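Local coordinates for SusD/RagB family nutrient-binding outer membrane lipoprotein (Bacteroides vulgatus, PDB 4F7A), which probably binds glycans, perhaps mucin O-glycans, at the outer membrane as a SusD-like lipoprotein with a TPR-like helical fold, at residues A[376-379]-A[380-383]. Numbering follows the deposited sequence.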
loop_
_atom_site.group_PDB
_atom_site.type_symbol
_atom_site.label_atom_id
_atom_site.label_comp_id
_atom_site.label_asym_id
_atom_site.label_seq_id
_atom_site.Cartn_x
_atom_site.Cartn_y
_atom_site.Cartn_z
ATOM N N ALA A 376 -13.479 6.798 -19.273
ATOM C CA ALA A 376 -12.414 5.831 -19.649
ATOM C C ALA A 376 -12.767 4.950 -20.867
ATOM O O ALA A 376 -11.997 4.065 -21.238
ATOM C CB ALA A 376 -12.072 4.938 -18.438
ATOM N N SER A 377 -13.916 5.177 -21.492
ATOM C CA SER A 377 -14.363 4.287 -22.551
ATOM C C SER A 377 -13.351 4.160 -23.710
ATOM O O SER A 377 -13.074 3.058 -24.170
ATOM C CB SER A 377 -15.749 4.697 -23.094
ATOM O OG SER A 377 -16.738 4.700 -22.059
ATOM N N LEU A 378 -12.832 5.283 -24.180
ATOM C CA LEU A 378 -11.892 5.288 -25.310
ATOM C C LEU A 378 -10.565 4.648 -24.867
ATOM O O LEU A 378 -10.010 3.811 -25.559
ATOM C CB LEU A 378 -11.671 6.711 -25.800
ATOM C CG LEU A 378 -10.946 6.811 -27.157
ATOM C CD1 LEU A 378 -11.633 5.939 -28.208
ATOM C CD2 LEU A 378 -10.873 8.239 -27.608
ATOM N N TYR A 379 -10.102 4.989 -23.671
ATOM C CA TYR A 379 -8.875 4.408 -23.128
ATOM C C TYR A 379 -8.966 2.891 -23.028
ATOM O O TYR A 379 -7.997 2.185 -23.331
ATOM C CB TYR A 379 -8.615 5.016 -21.757
ATOM C CG TYR A 379 -7.443 4.500 -20.971
ATOM C CD1 TYR A 379 -6.204 5.102 -21.076
ATOM C CD2 TYR A 379 -7.602 3.498 -20.031
ATOM C CE1 TYR A 379 -5.129 4.679 -20.323
ATOM C CE2 TYR A 379 -6.526 3.070 -19.253
ATOM C CZ TYR A 379 -5.291 3.652 -19.402
ATOM O OH TYR A 379 -4.207 3.245 -18.629
ATOM N N LEU A 380 -10.138 2.394 -22.630
ATOM C CA LEU A 380 -10.366 0.953 -22.482
ATOM C C LEU A 380 -10.402 0.186 -23.815
ATOM O O LEU A 380 -10.370 -1.041 -23.802
ATOM C CB LEU A 380 -11.664 0.710 -21.681
ATOM C CG LEU A 380 -11.504 0.978 -20.194
ATOM C CD1 LEU A 380 -12.914 0.991 -19.529
ATOM C CD2 LEU A 380 -10.531 -0.056 -19.560
ATOM N N THR A 381 -10.438 0.899 -24.945
ATOM C CA THR A 381 -10.304 0.288 -26.264
ATOM C C THR A 381 -8.909 0.451 -26.843
ATOM O O THR A 381 -8.645 -0.026 -27.940
ATOM C CB THR A 381 -11.264 0.942 -27.308
ATOM O OG1 THR A 381 -10.820 2.280 -27.608
ATOM C CG2 THR A 381 -12.652 0.981 -26.815
ATOM N N SER A 382 -8.007 1.115 -26.134
ATOM C CA SER A 382 -6.790 1.567 -26.782
ATOM C C SER A 382 -5.710 0.481 -26.855
ATOM O O SER A 382 -5.728 -0.499 -26.131
ATOM C CB SER A 382 -6.265 2.840 -26.124
ATOM O OG SER A 382 -5.824 2.578 -24.820
ATOM N N LYS A 383 -4.764 0.683 -27.757
ATOM C CA LYS A 383 -3.725 -0.299 -28.052
ATOM C C LYS A 383 -2.330 0.243 -27.682
ATOM O O LYS A 383 -1.313 -0.277 -28.137
ATOM C CB LYS A 383 -3.784 -0.654 -29.547
#
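Tyr379 O is gripped twice by Ser382: OG donates to it at 2.7 Å, in the carbonyl plane on a lone pair, and the backbone N reaches it at 3.0 Å from above that plane. The serine hydroxyl can fold back because OG stands between its own N and carbonyl carbon (chi1 67°). One residue earlier the pattern repeats, with Thr381 OG1 2.7 Å from Leu378 O, again on an in-plane lone pair, and Thr381 N bonded to the same oxygen from above the plane. An i to i+4 bond from Leu380 N to Ala376 O, 2.9 Å long, spans an overlapping turn, and Leu380 CD1 lies 4.2 Å from Ala376 CB. The loop 376-383 joins helix 356-371 to helix 416-431: the buried Tyr379 ring meets Phe368 of the former with planes at about 60°, while its OH bonds to Gln426 of the latter. With the hydroxyl of Ser382 gone, as in an alanine here, Tyr379 O would probably keep from this residue only the out-of-plane N-H. Paired side-chain and backbone donors thus engage two successive carbonyls of overlapping turns, just where Ser382 takes extended backbone angles (psi 161°).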